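Local coordinates for mannosylglycerate hydrolase MGH1-like glycoside hydrolase domain-containing protein (Thermus thermophilus HB8, PDB 4WVA), which hydrolyses mannosylglycerate, a solute made by thermophiles under osmotic stress, to mannose and glycerate, and cleaves glucosylglycerate with similar efficiency, at residues A[32-38]-A[102-107]; A[68-74]-A[96-102]; A[328-332]-A[396-400]; A[378-383]-A[416-420]. One frame throughout, in Å; residues are numbered along the deposited sequence.

Interaction 1 of 4, residues A[32-38]-A[102-107]; sequences WLWDSAF and TQPPVV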
# COMPACT_ATOMS: atom_id res chain seq x y z
N TRP A 32 -22.87 -25.37 -6.48
CA TRP A 32 -22.09 -24.32 -7.15
C TRP A 32 -21.02 -23.77 -6.19
O TRP A 32 -21.23 -23.70 -4.99
CB TRP A 32 -23.00 -23.17 -7.57
CG TRP A 32 -23.45 -23.19 -8.99
CD1 TRP A 32 -22.96 -22.43 -10.00
CD2 TRP A 32 -24.48 -24.01 -9.57
NE1 TRP A 32 -23.62 -22.69 -11.16
CE2 TRP A 32 -24.56 -23.66 -10.93
CE3 TRP A 32 -25.33 -25.00 -9.07
CZ2 TRP A 32 -25.45 -24.27 -11.80
CZ3 TRP A 32 -26.23 -25.60 -9.95
CH2 TRP A 32 -26.27 -25.24 -11.29
N LEU A 33 -19.88 -23.39 -6.75
CA LEU A 33 -18.69 -22.98 -6.00
C LEU A 33 -18.92 -21.71 -5.19
O LEU A 33 -18.87 -21.76 -3.94
CB LEU A 33 -17.52 -22.81 -6.96
CG LEU A 33 -16.09 -22.65 -6.42
CD1 LEU A 33 -15.12 -22.72 -7.60
CD2 LEU A 33 -15.90 -21.37 -5.62
N TRP A 34 -19.12 -20.56 -5.83
CA TRP A 34 -19.21 -19.35 -4.98
C TRP A 34 -20.51 -19.33 -4.17
O TRP A 34 -20.50 -18.85 -3.04
CB TRP A 34 -18.85 -18.00 -5.66
CG TRP A 34 -19.84 -17.35 -6.58
CD1 TRP A 34 -20.82 -17.95 -7.36
CD2 TRP A 34 -19.89 -15.95 -6.89
NE1 TRP A 34 -21.46 -16.99 -8.10
CE2 TRP A 34 -20.92 -15.76 -7.82
CE3 TRP A 34 -19.15 -14.83 -6.46
CZ2 TRP A 34 -21.24 -14.50 -8.33
CZ3 TRP A 34 -19.47 -13.58 -6.96
CH2 TRP A 34 -20.50 -13.42 -7.89
N ASP A 35 -21.57 -19.96 -4.67
CA ASP A 35 -22.79 -20.06 -3.90
C ASP A 35 -22.53 -20.77 -2.59
O ASP A 35 -22.98 -20.31 -1.54
CB ASP A 35 -23.90 -20.80 -4.66
CG ASP A 35 -24.32 -20.11 -5.93
OD1 ASP A 35 -23.47 -19.96 -6.85
OD2 ASP A 35 -25.51 -19.73 -6.03
N SER A 36 -21.85 -21.91 -2.63
CA SER A 36 -21.64 -22.69 -1.41
C SER A 36 -20.87 -21.87 -0.39
O SER A 36 -21.11 -21.99 0.80
CB SER A 36 -20.95 -24.03 -1.70
OG SER A 36 -21.91 -25.02 -2.03
N ALA A 37 -19.96 -21.02 -0.86
CA ALA A 37 -19.15 -20.24 0.05
C ALA A 37 -20.05 -19.25 0.79
O ALA A 37 -19.98 -19.17 2.02
CB ALA A 37 -18.05 -19.51 -0.69
N PHE A 38 -20.89 -18.52 0.07
CA PHE A 38 -21.81 -17.57 0.74
C PHE A 38 -22.80 -18.34 1.62
O PHE A 38 -23.13 -17.89 2.72
CB PHE A 38 -22.58 -16.68 -0.24
CG PHE A 38 -21.71 -15.78 -1.06
CD1 PHE A 38 -21.03 -14.72 -0.47
CD2 PHE A 38 -21.56 -15.98 -2.42
CE1 PHE A 38 -20.22 -13.89 -1.22
CE2 PHE A 38 -20.74 -15.16 -3.18
CZ PHE A 38 -20.07 -14.11 -2.58
N THR A 102 -14.05 -22.63 -13.64
CA THR A 102 -14.06 -22.27 -12.22
C THR A 102 -15.01 -21.09 -11.93
O THR A 102 -15.87 -20.77 -12.75
CB THR A 102 -12.62 -22.04 -11.72
OG1 THR A 102 -12.58 -22.01 -10.29
CG2 THR A 102 -11.97 -20.80 -12.31
N GLN A 103 -14.89 -20.50 -10.75
CA GLN A 103 -15.77 -19.38 -10.34
C GLN A 103 -15.00 -18.55 -9.32
O GLN A 103 -13.95 -18.95 -8.86
CB GLN A 103 -17.08 -19.88 -9.74
CG GLN A 103 -18.30 -19.58 -10.60
CD GLN A 103 -19.62 -19.90 -9.90
OE1 GLN A 103 -19.66 -20.47 -8.79
NE2 GLN A 103 -20.71 -19.53 -10.54
N PRO A 104 -15.55 -17.38 -8.94
CA PRO A 104 -14.74 -16.52 -8.06
C PRO A 104 -14.38 -17.19 -6.73
O PRO A 104 -15.26 -17.73 -6.04
CB PRO A 104 -15.64 -15.30 -7.85
CG PRO A 104 -16.49 -15.27 -9.08
CD PRO A 104 -16.79 -16.71 -9.34
N PRO A 105 -13.09 -17.14 -6.36
CA PRO A 105 -12.57 -17.97 -5.27
C PRO A 105 -12.78 -17.31 -3.91
O PRO A 105 -11.83 -16.97 -3.24
CB PRO A 105 -11.10 -18.12 -5.63
CG PRO A 105 -10.77 -16.87 -6.36
CD PRO A 105 -11.99 -16.54 -7.16
N VAL A 106 -14.04 -17.11 -3.53
CA VAL A 106 -14.35 -16.48 -2.25
C VAL A 106 -14.14 -17.46 -1.08
O VAL A 106 -14.16 -17.07 0.08
CB VAL A 106 -15.76 -15.87 -2.28
CG1 VAL A 106 -16.78 -16.95 -2.20
CG2 VAL A 106 -15.97 -14.90 -1.13
N VAL A 107 -13.87 -18.73 -1.38
CA VAL A 107 -13.93 -19.76 -0.33
C VAL A 107 -12.91 -19.55 0.81
O VAL A 107 -13.24 -19.77 1.97
CB VAL A 107 -13.90 -21.20 -0.90
CG1 VAL A 107 -12.63 -21.48 -1.68
CG2 VAL A 107 -14.16 -22.21 0.20
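Gln-103 and Trp-34 meet in what is probably the substrate pocket of the (alpha/alpha)6-barrel, where a loop crosses the start of helix 33-43. The backbone N of Trp-34 donates to Gln-103 OE1 at 3.0 Å in a nearly straight bond (N-H...O 172°), the donor tilted from the carbonyl plane. The same OE1 lies 3.1 Å from Trp-34 CD1, and the amide plane stands 64° from the indole. Gln-103 NE2 comes in at the edge of the Trp-32 ring, 3.7 Å from its CD1. All three are probably substrate-binding, and Asp-35 OD2 bonds weakly to a bound Tris. Chi1 of 76° puts Trp-34 CG between the backbone N and the carbonyl carbon, turning the indole against Pro-104, whose CG sits over one face, 4.1 Å from the centroid of the six-membered ring, a CH-pi contact. Phe-38 CE2 covers the opposite face. With an alanine at Trp-34, Pro-104 and Phe-38 would probably face a gap and Gln-103 would be less confined. Further out, Trp-410 packs edge-to-face on both Trp-34 and Phe-38, while Ile-240 backs Pro-104 and Val-106. One turn on, Ala-37 CB presses on Val-106 CG1 at 3.2 Å, tighter than usual van der Waals contact.

Interaction 2 of 4, residues A[68-74]-A[96-102]; sequences MLPHIVF and PATSGIT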
# COMPACT_ATOMS: atom_id res chain seq x y z
N MET A 68 -7.68 -27.74 -9.49
CA MET A 68 -8.78 -26.92 -9.99
C MET A 68 -10.06 -27.21 -9.21
O MET A 68 -10.42 -28.36 -9.02
CB MET A 68 -9.05 -27.17 -11.46
CG MET A 68 -10.01 -26.14 -12.01
SD MET A 68 -10.64 -26.51 -13.64
CE MET A 68 -11.81 -27.78 -13.15
N LEU A 69 -10.72 -26.14 -8.76
CA LEU A 69 -12.05 -26.27 -8.16
C LEU A 69 -13.06 -25.81 -9.20
O LEU A 69 -13.03 -24.67 -9.64
CB LEU A 69 -12.14 -25.43 -6.89
CG LEU A 69 -13.33 -25.74 -5.98
CD1 LEU A 69 -13.23 -27.12 -5.37
CD2 LEU A 69 -13.39 -24.70 -4.88
N PRO A 70 -13.97 -26.70 -9.62
CA PRO A 70 -14.90 -26.40 -10.70
C PRO A 70 -16.10 -25.62 -10.20
O PRO A 70 -16.41 -25.71 -9.01
CB PRO A 70 -15.35 -27.78 -11.15
CG PRO A 70 -15.33 -28.57 -9.90
CD PRO A 70 -14.20 -28.04 -9.06
N HIS A 71 -16.79 -24.89 -11.07
CA HIS A 71 -17.93 -24.08 -10.61
C HIS A 71 -19.17 -24.91 -10.30
O HIS A 71 -19.98 -24.49 -9.49
CB HIS A 71 -18.23 -22.91 -11.54
CG HIS A 71 -19.15 -23.21 -12.68
ND1 HIS A 71 -18.92 -24.21 -13.61
CD2 HIS A 71 -20.25 -22.55 -13.10
CE1 HIS A 71 -19.86 -24.17 -14.53
NE2 HIS A 71 -20.68 -23.17 -14.25
N ILE A 72 -19.29 -26.11 -10.87
CA ILE A 72 -20.40 -27.00 -10.54
C ILE A 72 -19.90 -28.41 -10.24
O ILE A 72 -19.06 -28.93 -10.98
CB ILE A 72 -21.48 -27.09 -11.66
CG1 ILE A 72 -21.99 -25.71 -12.08
CG2 ILE A 72 -22.67 -27.92 -11.18
CD1 ILE A 72 -22.86 -25.73 -13.33
N VAL A 73 -20.40 -28.99 -9.15
CA VAL A 73 -20.27 -30.40 -8.85
C VAL A 73 -21.64 -31.04 -9.12
O VAL A 73 -22.64 -30.71 -8.45
CB VAL A 73 -19.85 -30.68 -7.39
CG1 VAL A 73 -19.61 -32.16 -7.17
CG2 VAL A 73 -18.59 -29.90 -7.04
N PHE A 74 -21.67 -31.94 -10.10
CA PHE A 74 -22.94 -32.53 -10.56
C PHE A 74 -23.36 -33.74 -9.70
O PHE A 74 -23.50 -34.88 -10.20
CB PHE A 74 -22.85 -32.91 -12.05
CG PHE A 74 -22.68 -31.74 -12.99
CD1 PHE A 74 -23.68 -30.79 -13.11
CD2 PHE A 74 -21.53 -31.58 -13.77
CE1 PHE A 74 -23.56 -29.72 -13.99
CE2 PHE A 74 -21.41 -30.51 -14.64
CZ PHE A 74 -22.42 -29.58 -14.76
N PRO A 96 -19.02 -37.86 -8.39
CA PRO A 96 -19.81 -37.15 -9.39
C PRO A 96 -18.95 -36.45 -10.43
O PRO A 96 -17.78 -36.14 -10.17
CB PRO A 96 -20.58 -36.12 -8.55
CG PRO A 96 -19.77 -35.93 -7.32
CD PRO A 96 -19.07 -37.24 -7.06
N ALA A 97 -19.53 -36.23 -11.60
CA ALA A 97 -18.92 -35.38 -12.62
C ALA A 97 -18.91 -33.94 -12.14
O ALA A 97 -19.66 -33.59 -11.22
CB ALA A 97 -19.72 -35.46 -13.91
N THR A 98 -18.09 -33.12 -12.79
CA THR A 98 -18.02 -31.67 -12.50
C THR A 98 -17.94 -30.89 -13.81
O THR A 98 -17.73 -31.45 -14.88
CB THR A 98 -16.78 -31.29 -11.65
OG1 THR A 98 -15.59 -31.34 -12.45
CG2 THR A 98 -16.60 -32.17 -10.43
N SER A 99 -18.08 -29.56 -13.71
CA SER A 99 -17.84 -28.68 -14.86
C SER A 99 -16.32 -28.60 -15.08
O SER A 99 -15.54 -29.12 -14.30
CB SER A 99 -18.39 -27.29 -14.60
OG SER A 99 -17.69 -26.70 -13.51
N GLY A 100 -15.92 -27.92 -16.14
CA GLY A 100 -14.53 -27.79 -16.52
C GLY A 100 -14.03 -26.36 -16.51
O GLY A 100 -13.01 -26.05 -17.15
N ILE A 101 -14.75 -25.51 -15.77
CA ILE A 101 -14.36 -24.11 -15.56
C ILE A 101 -14.52 -23.80 -14.07
O ILE A 101 -15.06 -24.61 -13.32
CB ILE A 101 -15.22 -23.14 -16.38
CG1 ILE A 101 -16.72 -23.32 -16.07
CG2 ILE A 101 -14.94 -23.30 -17.88
CD1 ILE A 101 -17.63 -22.27 -16.67
N THR A 102 -14.05 -22.63 -13.64
CA THR A 102 -14.06 -22.27 -12.22
C THR A 102 -15.01 -21.09 -11.93
O THR A 102 -15.87 -20.77 -12.75
CB THR A 102 -12.62 -22.04 -11.72
OG1 THR A 102 -12.58 -22.01 -10.29
CG2 THR A 102 -11.97 -20.80 -12.31
O HOH W 1 -22.36 -36.75 -11.86
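Ile-101 runs alongside His-71 in the same direction, where two chain segments run antiparallel at the edge of a three-stranded sheet. In this sheet 72-74 is the middle strand and 97-98 an outer one. Ile-101 CD1 rests over one face of the imidazole, 3.9 Å from the ring centroid of His-71 and 23° off its normal, a CH-pi contact. Ile-72 CG1 covers the opposite face, which leaves the ring sandwiched between two aliphatic chains. Its edge is held as well: ND1 of His-71 and OG of Ser-99 are hydrogen-bonded at 2.8 Å, near the ring plane. With chi1 at 88°, the imidazole stands between the backbone N and carbonyl carbon of His-71, a position that brings ND1 to the serine. Outside the two segments, the ring also meets Trp-32, with planes nearly perpendicular, and touches Gln-103; His-71 probably helps position these likely substrate-binding residues from the second shell.

Phe-74 brings CE2 obliquely to the backbone at Thr-98 and Ser-99, 3.6 Å from Ser-99 N. The register rests on the non-hydrogen-bonded pair Val-73/Thr-98 and on Ser-99 N, which donates to Ile-72 O at 3.0 Å. His-71 N donates to Ile-101 O, and Phe-74 N to Ala-97 O. Val-73 CG1 packs on Pro-96 CG at 3.8 Å. Beyond the strands, Thr-102 OG1 donates to Leu-69 O at 2.8 Å, nearly along the carbonyl axis.

Interaction 3 of 4, residues A[328-332]-A[396-400]; sequences EKARY and DPLTG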
# COMPACT_ATOMS: atom_id res chain seq x y z
N GLU A 328 -29.04 7.94 -7.19
CA GLU A 328 -29.87 9.05 -7.70
C GLU A 328 -30.89 8.56 -8.72
O GLU A 328 -31.89 9.24 -8.99
CB GLU A 328 -29.01 10.13 -8.36
CG GLU A 328 -28.02 10.84 -7.44
CD GLU A 328 -27.21 11.91 -8.16
OE1 GLU A 328 -27.23 11.95 -9.41
OE2 GLU A 328 -26.54 12.73 -7.49
N LYS A 329 -30.63 7.39 -9.32
CA LYS A 329 -31.45 6.86 -10.40
C LYS A 329 -32.22 5.58 -10.07
O LYS A 329 -33.24 5.29 -10.71
CB LYS A 329 -30.58 6.62 -11.63
CG LYS A 329 -30.10 7.90 -12.30
CD LYS A 329 -31.27 8.84 -12.56
CE LYS A 329 -30.93 9.89 -13.61
NZ LYS A 329 -32.16 10.66 -13.97
N ALA A 330 -31.73 4.81 -9.09
CA ALA A 330 -32.40 3.59 -8.65
C ALA A 330 -32.80 3.71 -7.19
O ALA A 330 -32.00 4.14 -6.36
CB ALA A 330 -31.47 2.40 -8.84
N ARG A 331 -34.02 3.28 -6.86
CA ARG A 331 -34.45 3.27 -5.46
C ARG A 331 -33.58 2.37 -4.59
O ARG A 331 -33.25 2.72 -3.46
CB ARG A 331 -35.92 2.84 -5.34
CG ARG A 331 -36.39 2.47 -3.92
CD ARG A 331 -36.20 3.52 -2.83
NE ARG A 331 -36.49 2.98 -1.48
CZ ARG A 331 -35.61 2.41 -0.65
NH1 ARG A 331 -34.30 2.30 -0.97
NH2 ARG A 331 -36.03 1.96 0.53
N TYR A 332 -33.23 1.21 -5.12
CA TYR A 332 -32.51 0.19 -4.36
C TYR A 332 -31.09 0.06 -4.87
O TYR A 332 -30.89 -0.15 -6.06
CB TYR A 332 -33.21 -1.17 -4.47
CG TYR A 332 -34.58 -1.16 -3.83
CD1 TYR A 332 -35.72 -1.11 -4.61
CD2 TYR A 332 -34.73 -1.17 -2.46
CE1 TYR A 332 -36.97 -1.09 -4.04
CE2 TYR A 332 -35.99 -1.14 -1.87
CZ TYR A 332 -37.11 -1.10 -2.68
OH TYR A 332 -38.38 -1.08 -2.12
N ASP A 396 -35.40 -6.09 -9.13
CA ASP A 396 -35.47 -4.89 -9.96
C ASP A 396 -35.06 -3.69 -9.10
O ASP A 396 -35.62 -3.48 -8.02
CB ASP A 396 -36.90 -4.75 -10.52
CG ASP A 396 -37.07 -3.57 -11.46
OD1 ASP A 396 -36.71 -2.44 -11.10
OD2 ASP A 396 -37.60 -3.79 -12.57
N PRO A 397 -34.06 -2.90 -9.54
CA PRO A 397 -33.60 -1.80 -8.67
C PRO A 397 -34.55 -0.60 -8.63
O PRO A 397 -34.42 0.24 -7.76
CB PRO A 397 -32.26 -1.39 -9.28
CG PRO A 397 -32.24 -1.95 -10.63
CD PRO A 397 -33.28 -3.01 -10.78
N LEU A 398 -35.49 -0.56 -9.57
CA LEU A 398 -36.40 0.58 -9.68
C LEU A 398 -37.65 0.33 -8.87
O LEU A 398 -38.13 1.22 -8.18
CB LEU A 398 -36.76 0.82 -11.15
CG LEU A 398 -35.56 0.98 -12.10
CD1 LEU A 398 -36.05 1.31 -13.50
CD2 LEU A 398 -34.58 2.03 -11.59
N THR A 399 -38.16 -0.90 -8.94
CA THR A 399 -39.43 -1.26 -8.30
C THR A 399 -39.27 -2.14 -7.07
O THR A 399 -40.18 -2.22 -6.26
CB THR A 399 -40.35 -2.03 -9.26
OG1 THR A 399 -39.75 -3.30 -9.60
CG2 THR A 399 -40.59 -1.22 -10.52
N GLY A 400 -38.13 -2.84 -6.98
CA GLY A 400 -37.91 -3.81 -5.93
C GLY A 400 -38.45 -5.20 -6.20
O GLY A 400 -38.29 -6.08 -5.37
O HOH W 2 -36.47 3.86 -8.46
O HOH W 3 -40.61 -1.88 -3.40
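Tyr-332 lays its CE1 corner against the backbone of Gly-400, with CE1 3.4 Å from Gly-400 CA. At the edge of the Tyr-332 ring, near its plane, lies Pro-397 O. This carbonyl also accepts from Tyr-332 N at 3.1 Å, with the donor in the carbonyl plane and an N-H...O angle of 161°. Chi1 of -65° sets the ring beside its own backbone N and therefore near the acceptor of that N-H. One ring face carries CG of Arg-331, whose guanidinium faces Tyr-332 CE2 on that same side and goes on to a salt bridge with Asp-381 of helix 372-389. A CB modelled on Gly-400 would clash with Tyr-332 CE1, and the positive phi of 86° independently favours glycine. Earlier in 328-332, Ala-330 CB meets Pro-397 CB at 3.9 Å, and Leu-398 CD2 reaches Lys-329 O at 3.6 Å. Two waters complete the join: one links Arg-331 N to Leu-398 O, the other Tyr-332 OH to Thr-399 O. The acceptor loop is itself braced by Asp-396 OD1, which takes the N-H groups of both Leu-398 (2.7 Å) and Thr-399. This is an Asx turn at the tip of the two-stranded hairpin 394-395/402-403, docked on the loop that follows helix 313-327.

Interaction 4 of 4, residues A[378-383]-A[416-420]; sequences LKADAL and LFWTR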
# COMPACT_ATOMS: atom_id res chain seq x y z
N LEU A 378 -26.68 -0.10 1.90
CA LEU A 378 -26.62 -1.35 1.15
C LEU A 378 -27.24 -2.50 1.93
O LEU A 378 -27.97 -3.33 1.37
CB LEU A 378 -25.15 -1.69 0.80
CG LEU A 378 -24.54 -0.76 -0.23
CD1 LEU A 378 -23.03 -0.77 -0.19
CD2 LEU A 378 -25.05 -1.14 -1.60
N LYS A 379 -26.96 -2.56 3.22
CA LYS A 379 -27.65 -3.52 4.09
C LYS A 379 -29.16 -3.29 4.16
O LYS A 379 -29.95 -4.21 3.97
CB LYS A 379 -27.08 -3.46 5.50
CG LYS A 379 -27.68 -4.48 6.44
CD LYS A 379 -27.08 -4.39 7.82
CE LYS A 379 -27.81 -5.35 8.76
NZ LYS A 379 -27.29 -5.26 10.15
N ALA A 380 -29.55 -2.07 4.45
CA ALA A 380 -30.97 -1.76 4.57
C ALA A 380 -31.73 -2.10 3.28
O ALA A 380 -32.81 -2.69 3.33
CB ALA A 380 -31.16 -0.30 4.93
N ASP A 381 -31.18 -1.73 2.13
CA ASP A 381 -31.84 -2.06 0.87
C ASP A 381 -31.94 -3.58 0.66
O ASP A 381 -32.99 -4.09 0.27
CB ASP A 381 -31.13 -1.39 -0.31
CG ASP A 381 -31.45 0.09 -0.40
OD1 ASP A 381 -32.28 0.60 0.41
OD2 ASP A 381 -30.87 0.77 -1.28
N ALA A 382 -30.85 -4.30 0.89
CA ALA A 382 -30.88 -5.76 0.77
C ALA A 382 -31.96 -6.39 1.66
O ALA A 382 -32.74 -7.23 1.20
CB ALA A 382 -29.52 -6.35 1.10
N LEU A 383 -32.01 -5.96 2.91
CA LEU A 383 -32.98 -6.53 3.86
C LEU A 383 -34.43 -6.15 3.52
O LEU A 383 -35.32 -6.99 3.60
CB LEU A 383 -32.62 -6.18 5.30
CG LEU A 383 -31.27 -6.71 5.79
CD1 LEU A 383 -31.11 -6.40 7.25
CD2 LEU A 383 -31.09 -8.20 5.56
N LEU A 416 -29.44 -14.10 7.02
CA LEU A 416 -29.08 -14.66 8.32
C LEU A 416 -27.74 -14.14 8.82
O LEU A 416 -27.61 -13.73 9.97
CB LEU A 416 -29.05 -16.19 8.23
CG LEU A 416 -30.40 -16.87 8.22
CD1 LEU A 416 -30.29 -18.28 7.66
CD2 LEU A 416 -30.95 -16.89 9.64
N PHE A 417 -26.73 -14.14 7.96
CA PHE A 417 -25.42 -13.68 8.36
C PHE A 417 -25.41 -12.19 8.71
O PHE A 417 -24.82 -11.78 9.74
CB PHE A 417 -24.36 -14.01 7.29
CG PHE A 417 -22.96 -13.83 7.79
CD1 PHE A 417 -22.45 -14.69 8.75
CD2 PHE A 417 -22.17 -12.80 7.32
CE1 PHE A 417 -21.17 -14.53 9.21
CE2 PHE A 417 -20.88 -12.62 7.80
CZ PHE A 417 -20.39 -13.49 8.74
N TRP A 418 -26.08 -11.39 7.90
CA TRP A 418 -26.03 -9.93 8.06
C TRP A 418 -26.75 -9.48 9.32
O TRP A 418 -26.40 -8.45 9.89
CB TRP A 418 -26.65 -9.24 6.83
CG TRP A 418 -25.91 -8.06 6.32
CD1 TRP A 418 -25.07 -7.23 7.00
CD2 TRP A 418 -25.96 -7.56 4.98
NE1 TRP A 418 -24.59 -6.25 6.16
CE2 TRP A 418 -25.12 -6.43 4.92
CE3 TRP A 418 -26.63 -7.97 3.83
CZ2 TRP A 418 -24.95 -5.68 3.75
CZ3 TRP A 418 -26.44 -7.23 2.66
CH2 TRP A 418 -25.61 -6.10 2.64
N THR A 419 -27.71 -10.28 9.78
CA THR A 419 -28.50 -9.92 10.96
C THR A 419 -28.09 -10.74 12.19
O THR A 419 -28.81 -10.78 13.17
CB THR A 419 -30.01 -10.06 10.71
OG1 THR A 419 -30.34 -11.42 10.38
CG2 THR A 419 -30.50 -9.11 9.61
N ARG A 420 -26.91 -11.35 12.15
CA ARG A 420 -26.44 -12.17 13.27
C ARG A 420 -26.21 -11.34 14.51
O ARG A 420 -26.11 -11.96 15.59
CB ARG A 420 -25.14 -12.89 12.90
CG ARG A 420 -23.93 -11.99 12.82
CD ARG A 420 -22.76 -12.74 12.19
NE ARG A 420 -21.54 -11.95 12.08
CZ ARG A 420 -21.33 -10.99 11.19
NH1 ARG A 420 -22.25 -10.68 10.27
NH2 ARG A 420 -20.17 -10.34 11.18
OXT ARG A 420 -26.11 -10.10 14.46
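Trp-418 offers one indole face to the aliphatic chain of Lys-379, whose CG lies 3.6 Å from the centroid of the five-membered ring and 12° off its normal, a CH-pi contact. The overlap runs the length of the bicycle: Lys-379 CA sits 3.5 Å from Trp-418 CZ2, and Lys-379 CD lies 3.5 Å from Trp-418 NE1. All four lysine torsions are near 180°, and this extended chain carries NZ of Lys-379 beyond the ring to Trp-418 O, a weak hydrogen bond of 3.3 Å. At the far end of the indole, Ala-382 CB approaches CZ3 of Trp-418 at 3.6 Å, obliquely to the ring. Replacing Trp-418 with an alanine would probably strip the lysine methylenes of the surface they lie on and open a gap beside Ala-382. Leu-383 CD1 touches Thr-419 CG2 at 3.6 Å, while Thr-419 OG1 bonds back to Ala-415 O. At the C-terminus the guanidinium of Arg-420 lies over a face of the Phe-417 ring, with CZ facing its centre; its NH2 forms a salt bridge with Glu-280 of a second subunit. The contact joins helix 372-389 to the end of helix 409-418, with helix 356-368 alongside, from which Trp-360 meets Trp-418 edge-to-face.

In the fold
Interactions 1 and 2 form one continuous unit, their centres 11 Å apart. They share Thr-102, and Leu-33 N probably donates to His-71 O, linking the start of helix 33-43 to the three-stranded sheet that flanks the probable substrate pocket. Along the chain, 68-74 and 96-102 fall within the span bracketed by interaction 1. Interactions 3 and 4 come later, with alternating segments, and centres 17 Å apart. They touch through helix 372-389, where Arg-331 and Asp-381 make a salt bridge. The centres of interactions 2 and 3 are 35 Å distant, on opposite sides of the chain's centre, whereas the nearest atoms of 1 and 4 come within about 6 Å without touching. Interaction 1 thus lies at the pocket; 3 and 4 connect hairpin 394-395/402-403 with helices 372-389 and 409-418.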